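Local coordinates for protein bvu-3222 (Bacteroides vulgatus ATCC 8482, PDB 3FYF) that is of unknown function, a probably periplasmic protein of the DUF4251 family built on a curled antiparallel beta sheet and seen here as a two-chain assembly, at residues A52-F57 with T159-L164; I80-F85 with G99-G104; A132-V137 with A145-N150; G141-S146 with Y163-N168. All coordinates share one frame; numbering follows the deposited sequence.

In the fold
All four contacts join antiparallel strands of one curled sheet. Contacts 1, 3 and 4 are largely buried and reach the second subunit, while contact 2, about 16 Å from the chain centre, is partly exposed and met by no other protein chain of the assembly. Strand 158-166 serves contacts 1 and 4, strand 144-151 contacts 3 and 4. Contact 3 is regular, with paired backbone bonds and an aliphatic face; contact 1 breaks its register at a bulge and adds an asparagine pair; contact 2 sets a glutamine-threonine bond on one face, aliphatic packing on the other and weak backbone bonds at one end; contact 4 keeps one backbone bond at a turn. I81 of contact 2 packs on contact 3.

Contact 1: A52-F57 with T159-L164; sequences ADNVVF and TMNGYL
The side chain of N54 lies against that of N161, the two amides crossing with their planes 46° apart. N161 ND2 donates to N54 OD1 over 2.9 Å in a nearly straight bond, the acceptor lying close to the plane of the N161 amide but the donor tilted from the carbonyl plane of N54. N54 CG stands between the backbone N and the carbonyl carbon (chi1 62°), which swings the amide over N161 CB, 3.5 Å from N54 OD1. The other end of the N54 amide gives ND2 to D53 OD2 at 3.2 Å, so both its polar atoms are engaged and its rotation is likely to be fixed. N161 OD1 in turn is bonded to S146 OG on the next strand. Beneath this pair the backbone forms a classic beta bulge: D53 N and N54 N both donate to N161 O, at 2.8 Å for D53 N, and the register of the antiparallel strands slips by one residue where the chain turns a corner at D53. Beyond the bulge the pairing is regular, V56 and T159 exchanging two backbone bonds. G162 sits opposite A52, where a beta carbon would collide with A52 CA. V55 and M160 run side by side on the other face, V55 CG2 lying 4.0 Å from M160 CG, and M160 SD comes within 3.9 Å of A52 CB. V56 CG2 rests near N161 ND2 at 3.8 Å, on the face where N54, V56 and N161 also pack against the second subunit.

Contact 2: I80-F85 with G99-G104; sequences IIQTAF and GVTVQG
Q82 and T101 meet through their polar ends, T101 OG1 donating to Q82 OE1 over 2.7 Å. The hydroxyl approaches well off the line of the amide carbonyl, with a C=O...O angle of 110°, and is tilted from its plane. The Q82 chain leaves with CG opposite the backbone N (chi1 -175°) and then bends at chi2 (70°), which folds the amide back across the neighbouring strand; T101 CG2 also lies 3.4 Å from Q82 OE1. A leucine in place of Q82 would remove the acceptor, and would probably leave the T101 hydroxyl without this mate and the two side chains free to turn apart. On the reverse face I81 and V102 stand side by side, with I81 CB 3.8 Å from V102 CB. Next to them T83 CG2 meets V100 CG2 at 3.8 Å. These side chains are set by the strands beneath. I81 and V102 form a hydrogen-bonded pair, I81 N to V102 O at 2.8 Å and V102 N to I81 O at 2.9 Å, whereas the two bonds between T83 and V100 are weak, each 3.4 Å from N to O. Further out, T83 OG1 bonds to N70 OD1, which also takes A84 N, while I81 reaches A132 and V134, and the F85 ring meets F57 edge-to-face. Q82 and T101, with I80 and Q103, line the more exposed face and I81, T83 and V102 the buried one, the two-sided pattern of an antiparallel strand pair in a curled sheet, here joined by a long connection.

Contact 3: A132-V137 with A145-N150; sequences ATVSIV and ASVTIN
Strands 132-137 and 145-150 run antiparallel at 164°, their axes 4.6 Å apart at closest, and three hydrogen-bonded pairs, T133 with N150, S135 with T148 and V137 with S146, each exchange two backbone bonds; the shortest joins T148 N to S135 O at 2.7 Å. Between them V134 with I149 and I136 with V147 are non-hydrogen-bonded pairs whose side chains share one apolar face. There V147 is the centre: its CG1 touches V134 CG1 at 3.5 Å, the two valines crossing at a slant, while its CG2 lies alongside I136 CG1 at 3.7 Å. I136 holds CG1 next to the backbone N (chi1 -61°), which lays that branch along V147, and I136 CG2 lies 4.2 Å from A145 CB. An alanine at I136 would strip off both branches and would likely open a gap beside V147 and A145. The other face is mostly polar, V137 apart. T133 OG1 rests 3.5 Å from N150 CB, the two side chains pointing the same way. A water donates to S135 O and also bonds to T148 OG1 at 2.9 Å, bridging the strands on this side. N150 OD1 finds its partner in G155 N, while T148 OG1 is also hydrogen-bonded to T159 OG1. The two strands form a beta hairpin set inside the sheet: strand 119-126 pairs with 132-138 along one margin and strand 158-166 with 144-151 along the other, L50 of strand 48-52 packs on A145 and V147, and G60 of the second subunit meets V137 and S146.

Contact 4: G141-S146 with Y163-N168; sequences GTNQAS and YLVPYN
The open end of the beta hairpin made by strands 144-151 and 158-166 is joined here, at an ST turn in which T142 OG1 accepts from Q144 N, with N143 at its middle. L164 N donates to N143 O over 2.7 Å, almost straight at 175°, and Y163 CA leans on the same oxygen from 3.4 Å. The N143 amide lies beside the second strand: with chi1 at 75° CG is tucked over the backbone, and N143 ND2 comes to the edge of the Y163 ring, 3.5 Å from Y163 CD1 and near the ring plane, with amide and ring turned 47° apart. N143 OD1 meanwhile faces V165 CG1 at 3.8 Å. Q144 and Y163 form a non-hydrogen-bonded pair and run side by side, Q144 CG lying 4.0 Å from Y163 CE1. On the opposite face L164 CB packs on A145 CB, 4.1 Å away. Q144 OE1 accepts from F64 N of the second subunit, whose ring stacks on Y163, so this side of the hairpin lies at the contact with the second subunit. Helix 27-44 covers N143 through S35 and A39 and reaches L164 through L43, while strand 48-52 flanks strand 158-166, placing F48 on L164 and V49 on V165.

Contact 1: A52-F57 with T159-L164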
loop_
_atom_site.group_PDB
_atom_site.type_symbol
_atom_site.label_atom_id
_atom_site.label_comp_id
_atom_site.label_asym_id
_atom_site.label_seq_id
_atom_site.Cartn_x
_atom_site.Cartn_y
_atom_site.Cartn_z
ATOM N N ALA B 52 -2.746 -8.562 6.216
ATOM C CA ALA B 52 -3.017 -7.527 5.219
ATOM C C ALA B 52 -3.421 -6.192 5.831
ATOM O O ALA B 52 -4.352 -6.107 6.653
ATOM C CB ALA B 52 -4.075 -7.981 4.238
ATOM N N ASP B 53 -2.694 -5.158 5.415
ATOM C CA ASP B 53 -3.024 -3.779 5.718
ATOM C C ASP B 53 -3.944 -3.200 4.642
ATOM O O ASP B 53 -4.912 -2.501 4.949
ATOM C CB ASP B 53 -1.746 -2.958 5.811
ATOM C CG ASP B 53 -2.022 -1.486 5.973
ATOM O OD1 ASP B 53 -2.524 -1.089 7.049
ATOM O OD2 ASP B 53 -1.745 -0.729 5.019
ATOM N N ASN B 54 -3.638 -3.484 3.376
ATOM C CA ASN B 54 -4.523 -3.088 2.284
ATOM C C ASN B 54 -4.619 -4.137 1.181
ATOM O O ASN B 54 -3.792 -5.032 1.096
ATOM C CB ASN B 54 -4.125 -1.718 1.705
ATOM C CG ASN B 54 -2.745 -1.718 1.100
ATOM O OD1 ASN B 54 -2.566 -2.040 -0.078
ATOM N ND2 ASN B 54 -1.758 -1.335 1.895
ATOM N N VAL B 55 -5.636 -4.003 0.341
ATOM C CA VAL B 55 -5.893 -4.945 -0.730
ATOM C C VAL B 55 -6.092 -4.139 -2.000
ATOM O O VAL B 55 -6.768 -3.119 -1.965
ATOM C CB VAL B 55 -7.136 -5.847 -0.411
ATOM C CG1 VAL B 55 -7.610 -6.595 -1.630
ATOM C CG2 VAL B 55 -6.811 -6.829 0.725
ATOM N N VAL B 56 -5.458 -4.582 -3.090
ATOM C CA VAL B 56 -5.577 -3.958 -4.418
ATOM C C VAL B 56 -6.194 -4.958 -5.405
ATOM O O VAL B 56 -5.723 -6.086 -5.539
ATOM C CB VAL B 56 -4.196 -3.429 -4.951
ATOM C CG1 VAL B 56 -4.352 -2.703 -6.283
ATOM C CG2 VAL B 56 -3.538 -2.496 -3.930
ATOM N N PHE B 57 -7.247 -4.526 -6.088
ATOM C CA PHE B 57 -7.995 -5.361 -7.024
ATOM C C PHE B 57 -7.528 -5.094 -8.443
ATOM O O PHE B 57 -6.810 -4.118 -8.685
ATOM C CB PHE B 57 -9.501 -5.091 -6.875
ATOM C CG PHE B 57 -10.017 -5.328 -5.478
ATOM C CD1 PHE B 57 -10.473 -6.590 -5.100
ATOM C CD2 PHE B 57 -10.024 -4.299 -4.536
ATOM C CE1 PHE B 57 -10.938 -6.820 -3.815
ATOM C CE2 PHE B 57 -10.474 -4.519 -3.245
ATOM C CZ PHE B 57 -10.937 -5.778 -2.883
ATOM N N THR B 159 -4.224 -8.453 -4.789
ATOM C CA THR B 159 -2.952 -8.280 -4.103
ATOM C C THR B 159 -3.203 -7.803 -2.667
ATOM O O THR B 159 -3.985 -6.889 -2.461
ATOM C CB THR B 159 -2.051 -7.276 -4.856
ATOM O OG1 THR B 159 -1.842 -7.729 -6.201
ATOM C CG2 THR B 159 -0.702 -7.128 -4.175
ATOM N N MET B 160 -2.554 -8.441 -1.692
ATOM C CA MET B 160 -2.584 -8.011 -0.289
ATOM C C MET B 160 -1.232 -7.444 0.100
ATOM O O MET B 160 -0.207 -8.115 -0.056
ATOM C CB MET B 160 -2.876 -9.188 0.649
ATOM C CG MET B 160 -4.232 -9.840 0.477
ATOM S SD MET B 160 -4.656 -10.994 1.810
ATOM C CE MET B 160 -6.303 -11.323 1.283
ATOM N N ASN B 161 -1.235 -6.218 0.623
ATOM C CA ASN B 161 -0.016 -5.572 1.100
ATOM C C ASN B 161 -0.063 -5.466 2.599
ATOM O O ASN B 161 -1.025 -4.951 3.147
ATOM C CB ASN B 161 0.132 -4.176 0.488
ATOM C CG ASN B 161 0.232 -4.220 -1.024
ATOM O OD1 ASN B 161 1.129 -4.861 -1.573
ATOM N ND2 ASN B 161 -0.688 -3.547 -1.703
ATOM N N GLY B 162 0.979 -5.945 3.264
ATOM C CA GLY B 162 0.986 -5.937 4.720
ATOM C C GLY B 162 2.274 -6.433 5.325
ATOM O O GLY B 162 3.350 -6.224 4.769
ATOM N N TYR B 163 2.146 -7.104 6.466
ATOM C CA TYR B 163 3.283 -7.505 7.288
ATOM C C TYR B 163 3.380 -9.022 7.365
ATOM O O TYR B 163 2.401 -9.697 7.678
ATOM C CB TYR B 163 3.168 -6.886 8.697
ATOM C CG TYR B 163 3.152 -5.368 8.677
ATOM C CD1 TYR B 163 4.342 -4.640 8.687
ATOM C CD2 TYR B 163 1.949 -4.661 8.612
ATOM C CE1 TYR B 163 4.333 -3.241 8.637
ATOM C CE2 TYR B 163 1.930 -3.266 8.559
ATOM C CZ TYR B 163 3.118 -2.566 8.584
ATOM O OH TYR B 163 3.096 -1.190 8.546
ATOM N N LEU B 164 4.564 -9.546 7.056
ATOM C CA LEU B 164 4.827 -10.983 7.085
ATOM C C LEU B 164 5.427 -11.403 8.435
ATOM O O LEU B 164 6.561 -11.037 8.757
ATOM C CB LEU B 164 5.776 -11.355 5.942
ATOM C CG LEU B 164 5.925 -12.823 5.544
ATOM C CD1 LEU B 164 4.596 -13.403 5.073
ATOM C CD2 LEU B 164 6.961 -12.930 4.452
#

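Contact 2: I80-F85 with G99-G104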
loop_
_atom_site.group_PDB
_atom_site.type_symbol
_atom_site.label_atom_id
_atom_site.label_comp_id
_atom_site.label_asym_id
_atom_site.label_seq_id
_atom_site.Cartn_x
_atom_site.Cartn_y
_atom_site.Cartn_z
ATOM N N ILE B 80 -3.881 -21.220 3.883
ATOM C CA ILE B 80 -5.146 -20.482 3.849
ATOM C C ILE B 80 -5.015 -19.153 3.084
ATOM O O ILE B 80 -4.089 -18.382 3.320
ATOM C CB ILE B 80 -5.657 -20.178 5.293
ATOM C CG1 ILE B 80 -5.681 -21.451 6.147
ATOM C CG2 ILE B 80 -7.047 -19.523 5.263
ATOM C CD1 ILE B 80 -5.730 -21.203 7.641
ATOM N N ILE B 81 -5.945 -18.906 2.164
ATOM C CA ILE B 81 -6.178 -17.567 1.632
ATOM C C ILE B 81 -7.557 -17.115 2.103
ATOM O O ILE B 81 -8.574 -17.685 1.708
ATOM C CB ILE B 81 -6.108 -17.519 0.084
ATOM C CG1 ILE B 81 -4.731 -17.964 -0.417
ATOM C CG2 ILE B 81 -6.459 -16.122 -0.425
ATOM C CD1 ILE B 81 -4.718 -18.377 -1.874
ATOM N N GLN B 82 -7.582 -16.097 2.960
ATOM C CA GLN B 82 -8.833 -15.519 3.442
ATOM C C GLN B 82 -8.962 -14.053 3.036
ATOM O O GLN B 82 -8.061 -13.248 3.288
ATOM C CB GLN B 82 -8.934 -15.648 4.965
ATOM C CG GLN B 82 -10.264 -15.174 5.557
ATOM C CD GLN B 82 -11.419 -16.096 5.218
ATOM O OE1 GLN B 82 -11.420 -17.264 5.595
ATOM N NE2 GLN B 82 -12.416 -15.569 4.513
ATOM N N THR B 83 -10.084 -13.719 2.407
ATOM C CA THR B 83 -10.425 -12.331 2.118
ATOM C C THR B 83 -11.927 -12.076 2.301
ATOM O O THR B 83 -12.735 -13.007 2.252
ATOM C CB THR B 83 -9.911 -11.878 0.715
ATOM O OG1 THR B 83 -9.902 -10.446 0.641
ATOM C CG2 THR B 83 -10.741 -12.457 -0.426
ATOM N N ALA B 84 -12.285 -10.815 2.524
ATOM C CA ALA B 84 -13.676 -10.427 2.771
ATOM C C ALA B 84 -14.458 -10.106 1.492
ATOM O O ALA B 84 -15.624 -9.704 1.555
ATOM C CB ALA B 84 -13.726 -9.245 3.744
ATOM N N PHE B 85 -13.812 -10.286 0.344
ATOM C CA PHE B 85 -14.469 -10.089 -0.943
ATOM C C PHE B 85 -14.733 -11.422 -1.636
ATOM O O PHE B 85 -14.178 -12.452 -1.256
ATOM C CB PHE B 85 -13.624 -9.186 -1.843
ATOM C CG PHE B 85 -13.033 -8.003 -1.131
ATOM C CD1 PHE B 85 -13.785 -6.860 -0.916
ATOM C CD2 PHE B 85 -11.724 -8.034 -0.676
ATOM C CE1 PHE B 85 -13.244 -5.771 -0.262
ATOM C CE2 PHE B 85 -11.178 -6.946 -0.021
ATOM C CZ PHE B 85 -11.940 -5.813 0.187
ATOM N N GLY B 99 -16.402 -13.515 1.989
ATOM C CA GLY B 99 -15.810 -13.593 0.656
ATOM C C GLY B 99 -15.476 -15.005 0.218
ATOM O O GLY B 99 -16.355 -15.759 -0.201
ATOM N N VAL B 100 -14.194 -15.352 0.303
ATOM C CA VAL B 100 -13.724 -16.700 -0.018
ATOM C C VAL B 100 -12.671 -17.195 0.962
ATOM O O VAL B 100 -11.881 -16.412 1.495
ATOM C CB VAL B 100 -13.145 -16.813 -1.454
ATOM C CG1 VAL B 100 -14.228 -17.225 -2.451
ATOM C CG2 VAL B 100 -12.448 -15.525 -1.870
ATOM N N THR B 101 -12.681 -18.505 1.189
ATOM C CA THR B 101 -11.671 -19.178 1.988
ATOM C C THR B 101 -11.053 -20.280 1.137
ATOM O O THR B 101 -11.627 -21.360 0.985
ATOM C CB THR B 101 -12.260 -19.773 3.286
ATOM O OG1 THR B 101 -12.993 -18.764 3.991
ATOM C CG2 THR B 101 -11.152 -20.312 4.188
ATOM N N VAL B 102 -9.893 -19.980 0.560
ATOM C CA VAL B 102 -9.127 -20.957 -0.200
ATOM C C VAL B 102 -8.205 -21.676 0.781
ATOM O O VAL B 102 -7.123 -21.186 1.101
ATOM C CB VAL B 102 -8.304 -20.295 -1.345
ATOM C CG1 VAL B 102 -7.749 -21.346 -2.296
ATOM C CG2 VAL B 102 -9.147 -19.286 -2.111
ATOM N N GLN B 103 -8.659 -22.825 1.277
ATOM C CA GLN B 103 -7.886 -23.640 2.216
ATOM C C GLN B 103 -7.478 -24.953 1.554
ATOM O O GLN B 103 -8.216 -25.483 0.722
ATOM C CB GLN B 103 -8.679 -23.886 3.511
ATOM C CG GLN B 103 -9.991 -24.666 3.331
ATOM C CD GLN B 103 -11.088 -24.241 4.293
ATOM O OE1 GLN B 103 -12.243 -24.081 3.892
ATOM N NE2 GLN B 103 -10.735 -24.055 5.564
ATOM N N GLY B 104 -6.300 -25.464 1.907
ATOM C CA GLY B 104 -5.804 -26.707 1.315
ATOM C C GLY B 104 -4.303 -26.927 1.352
ATOM O O GLY B 104 -3.587 -26.270 2.109
#

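Contact 3: A132-V137 with A145-N150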
loop_
_atom_site.group_PDB
_atom_site.type_symbol
_atom_site.label_atom_id
_atom_site.label_comp_id
_atom_site.label_asym_id
_atom_site.label_seq_id
_atom_site.Cartn_x
_atom_site.Cartn_y
_atom_site.Cartn_z
ATOM N N ALA B 132 -5.411 -21.856 -6.431
ATOM C CA ALA B 132 -4.679 -20.600 -6.643
ATOM C C ALA B 132 -3.158 -20.746 -6.670
ATOM O O ALA B 132 -2.592 -21.622 -6.028
ATOM C CB ALA B 132 -5.085 -19.554 -5.588
ATOM N N THR B 133 -2.509 -19.879 -7.437
ATOM C CA THR B 133 -1.078 -19.668 -7.286
ATOM C C THR B 133 -0.844 -18.329 -6.591
ATOM O O THR B 133 -1.525 -17.339 -6.860
ATOM C CB THR B 133 -0.306 -19.744 -8.615
ATOM O OG1 THR B 133 -0.913 -18.881 -9.584
ATOM C CG2 THR B 133 -0.292 -21.178 -9.137
ATOM N N VAL B 134 0.119 -18.338 -5.679
ATOM C CA VAL B 134 0.399 -17.234 -4.784
ATOM C C VAL B 134 1.825 -16.764 -5.030
ATOM O O VAL B 134 2.736 -17.581 -5.193
ATOM C CB VAL B 134 0.255 -17.679 -3.302
ATOM C CG1 VAL B 134 0.504 -16.527 -2.360
ATOM C CG2 VAL B 134 -1.128 -18.278 -3.034
ATOM N N SER B 135 2.006 -15.447 -5.072
ATOM C CA SER B 135 3.322 -14.857 -5.254
ATOM C C SER B 135 3.577 -13.780 -4.199
ATOM O O SER B 135 2.886 -12.763 -4.160
ATOM C CB SER B 135 3.458 -14.299 -6.674
ATOM O OG SER B 135 4.802 -13.994 -6.977
ATOM N N ILE B 136 4.557 -14.031 -3.334
ATOM C CA ILE B 136 4.924 -13.114 -2.265
ATOM C C ILE B 136 6.258 -12.451 -2.597
ATOM O O ILE B 136 7.214 -13.118 -2.976
ATOM C CB ILE B 136 5.029 -13.827 -0.876
ATOM C CG1 ILE B 136 3.689 -14.455 -0.474
ATOM C CG2 ILE B 136 5.517 -12.852 0.212
ATOM C CD1 ILE B 136 3.755 -15.394 0.747
ATOM N N VAL B 137 6.305 -11.131 -2.466
ATOM C CA VAL B 137 7.561 -10.404 -2.529
ATOM C C VAL B 137 7.752 -9.778 -1.154
ATOM O O VAL B 137 6.908 -8.998 -0.718
ATOM C CB VAL B 137 7.533 -9.302 -3.612
ATOM C CG1 VAL B 137 8.859 -8.562 -3.641
ATOM C CG2 VAL B 137 7.204 -9.907 -5.012
ATOM N N ALA B 145 5.548 -6.926 3.043
ATOM C CA ALA B 145 5.450 -7.848 1.923
ATOM C C ALA B 145 4.151 -7.699 1.163
ATOM O O ALA B 145 3.139 -7.279 1.723
ATOM C CB ALA B 145 5.646 -9.290 2.397
ATOM N N SER B 146 4.212 -8.052 -0.121
ATOM C CA SER B 146 3.088 -8.004 -1.038
ATOM C C SER B 146 2.762 -9.415 -1.537
ATOM O O SER B 146 3.650 -10.138 -1.993
ATOM C CB SER B 146 3.454 -7.137 -2.234
ATOM O OG SER B 146 2.289 -6.748 -2.933
ATOM N N VAL B 147 1.493 -9.794 -1.470
ATOM C CA VAL B 147 1.050 -11.135 -1.877
ATOM C C VAL B 147 0.076 -11.024 -3.035
ATOM O O VAL B 147 -1.003 -10.479 -2.861
ATOM C CB VAL B 147 0.308 -11.866 -0.734
ATOM C CG1 VAL B 147 -0.039 -13.277 -1.143
ATOM C CG2 VAL B 147 1.140 -11.909 0.500
ATOM N N THR B 148 0.437 -11.547 -4.205
ATOM C CA THR B 148 -0.476 -11.534 -5.352
ATOM C C THR B 148 -1.089 -12.930 -5.555
ATOM O O THR B 148 -0.375 -13.932 -5.618
ATOM C CB THR B 148 0.219 -11.010 -6.639
ATOM O OG1 THR B 148 0.757 -9.701 -6.404
ATOM C CG2 THR B 148 -0.756 -10.909 -7.795
ATOM N N ILE B 149 -2.417 -12.972 -5.643
ATOM C CA ILE B 149 -3.177 -14.211 -5.763
ATOM C C ILE B 149 -3.834 -14.348 -7.148
ATOM O O ILE B 149 -4.536 -13.451 -7.611
ATOM C CB ILE B 149 -4.238 -14.312 -4.633
ATOM C CG1 ILE B 149 -3.550 -14.299 -3.262
ATOM C CG2 ILE B 149 -5.092 -15.573 -4.783
ATOM C CD1 ILE B 149 -4.313 -13.526 -2.200
ATOM N N ASN B 150 -3.585 -15.484 -7.791
ATOM C CA ASN B 150 -4.175 -15.836 -9.083
ATOM C C ASN B 150 -5.096 -17.077 -8.952
ATOM O O ASN B 150 -4.612 -18.203 -8.946
ATOM C CB ASN B 150 -3.035 -16.084 -10.084
ATOM C CG ASN B 150 -3.521 -16.464 -11.483
ATOM O OD1 ASN B 150 -4.699 -16.743 -11.711
ATOM N ND2 ASN B 150 -2.592 -16.471 -12.430
HETATM O O HOH W 1 3.237 -9.845 -4.843
#

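Contact 4: G141-S146 with Y163-N168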
loop_
_atom_site.group_PDB
_atom_site.type_symbol
_atom_site.label_atom_id
_atom_site.label_comp_id
_atom_site.label_asym_id
_atom_site.label_seq_id
_atom_site.Cartn_x
_atom_site.Cartn_y
_atom_site.Cartn_z
ATOM N N GLY B 141 15.310 -6.246 4.495
ATOM C CA GLY B 141 15.516 -5.428 5.693
ATOM C C GLY B 141 14.237 -5.002 6.391
ATOM O O GLY B 141 14.281 -4.158 7.278
ATOM N N THR B 142 13.096 -5.564 5.980
ATOM C CA THR B 142 11.782 -5.278 6.578
ATOM C C THR B 142 10.967 -6.574 6.659
ATOM O O THR B 142 11.383 -7.597 6.116
ATOM C CB THR B 142 10.930 -4.295 5.718
ATOM O OG1 THR B 142 10.511 -4.958 4.526
ATOM C CG2 THR B 142 11.672 -3.007 5.351
ATOM N N ASN B 143 9.804 -6.528 7.319
ATOM C CA ASN B 143 8.791 -7.590 7.159
ATOM C C ASN B 143 7.589 -7.158 6.308
ATOM O O ASN B 143 6.513 -7.751 6.363
ATOM C CB ASN B 143 8.363 -8.227 8.500
ATOM C CG ASN B 143 7.430 -7.340 9.343
ATOM O OD1 ASN B 143 6.665 -7.853 10.158
ATOM N ND2 ASN B 143 7.512 -6.027 9.174
ATOM N N GLN B 144 7.802 -6.120 5.509
ATOM C CA GLN B 144 6.767 -5.587 4.643
ATOM C C GLN B 144 6.724 -6.407 3.362
ATOM O O GLN B 144 7.741 -6.607 2.695
ATOM C CB GLN B 144 7.028 -4.108 4.370
ATOM C CG GLN B 144 6.947 -3.271 5.635
ATOM C CD GLN B 144 7.508 -1.883 5.463
ATOM O OE1 GLN B 144 7.506 -1.329 4.362
ATOM N NE2 GLN B 144 7.986 -1.303 6.560
ATOM N N ALA B 145 5.548 -6.926 3.043
ATOM C CA ALA B 145 5.450 -7.848 1.923
ATOM C C ALA B 145 4.151 -7.699 1.163
ATOM O O ALA B 145 3.139 -7.279 1.723
ATOM C CB ALA B 145 5.646 -9.290 2.397
ATOM N N SER B 146 4.212 -8.052 -0.121
ATOM C CA SER B 146 3.088 -8.004 -1.038
ATOM C C SER B 146 2.762 -9.415 -1.537
ATOM O O SER B 146 3.650 -10.138 -1.993
ATOM C CB SER B 146 3.454 -7.137 -2.234
ATOM O OG SER B 146 2.289 -6.748 -2.933
ATOM N N TYR B 163 2.146 -7.104 6.466
ATOM C CA TYR B 163 3.283 -7.505 7.288
ATOM C C TYR B 163 3.380 -9.022 7.365
ATOM O O TYR B 163 2.401 -9.697 7.678
ATOM C CB TYR B 163 3.168 -6.886 8.697
ATOM C CG TYR B 163 3.152 -5.368 8.677
ATOM C CD1 TYR B 163 4.342 -4.640 8.687
ATOM C CD2 TYR B 163 1.949 -4.661 8.612
ATOM C CE1 TYR B 163 4.333 -3.241 8.637
ATOM C CE2 TYR B 163 1.930 -3.266 8.559
ATOM C CZ TYR B 163 3.118 -2.566 8.584
ATOM O OH TYR B 163 3.096 -1.190 8.546
ATOM N N LEU B 164 4.564 -9.546 7.056
ATOM C CA LEU B 164 4.827 -10.983 7.085
ATOM C C LEU B 164 5.427 -11.403 8.435
ATOM O O LEU B 164 6.561 -11.037 8.757
ATOM C CB LEU B 164 5.776 -11.355 5.942
ATOM C CG LEU B 164 5.925 -12.823 5.544
ATOM C CD1 LEU B 164 4.596 -13.403 5.073
ATOM C CD2 LEU B 164 6.961 -12.930 4.452
ATOM N N VAL B 165 4.663 -12.166 9.215
ATOM C CA VAL B 165 5.070 -12.556 10.579
ATOM C C VAL B 165 5.121 -14.077 10.739
ATOM O O VAL B 165 4.474 -14.797 9.962
ATOM C CB VAL B 165 4.149 -11.929 11.690
ATOM C CG1 VAL B 165 4.359 -10.425 11.793
ATOM C CG2 VAL B 165 2.682 -12.271 11.468
ATOM N N PRO B 166 5.913 -14.580 11.720
ATOM C CA PRO B 166 5.817 -16.007 12.022
ATOM C C PRO B 166 4.438 -16.368 12.537
ATOM O O PRO B 166 3.825 -15.577 13.260
ATOM C CB PRO B 166 6.865 -16.211 13.125
ATOM C CG PRO B 166 7.800 -15.077 12.979
ATOM C CD PRO B 166 6.942 -13.927 12.553
ATOM N N TYR B 167 3.949 -17.534 12.122
ATOM C CA TYR B 167 2.687 -18.065 12.611
ATOM C C TYR B 167 2.773 -18.256 14.123
ATOM O O TYR B 167 3.741 -18.815 14.639
ATOM C CB TYR B 167 2.330 -19.383 11.907
ATOM C CG TYR B 167 1.152 -20.104 12.531
ATOM C CD1 TYR B 167 -0.155 -19.738 12.217
ATOM C CD2 TYR B 167 1.346 -21.145 13.446
ATOM C CE1 TYR B 167 -1.242 -20.386 12.797
ATOM C CE2 TYR B 167 0.265 -21.799 14.034
ATOM C CZ TYR B 167 -1.025 -21.415 13.701
ATOM O OH TYR B 167 -2.099 -22.057 14.273
ATOM N N ASN B 168 1.726 -17.853 14.807
ATOM C CA ASN B 168 1.715 -17.762 16.232
ATOM C C ASN B 168 0.375 -18.286 16.721
ATOM O O ASN B 168 -0.654 -17.691 16.480
ATOM C CB ASN B 168 1.884 -16.310 16.618
ATOM C CG ASN B 168 1.976 -16.116 18.094
ATOM O OD1 ASN B 168 3.047 -16.140 18.657
ATOM N ND2 ASN B 168 0.847 -15.925 18.733
#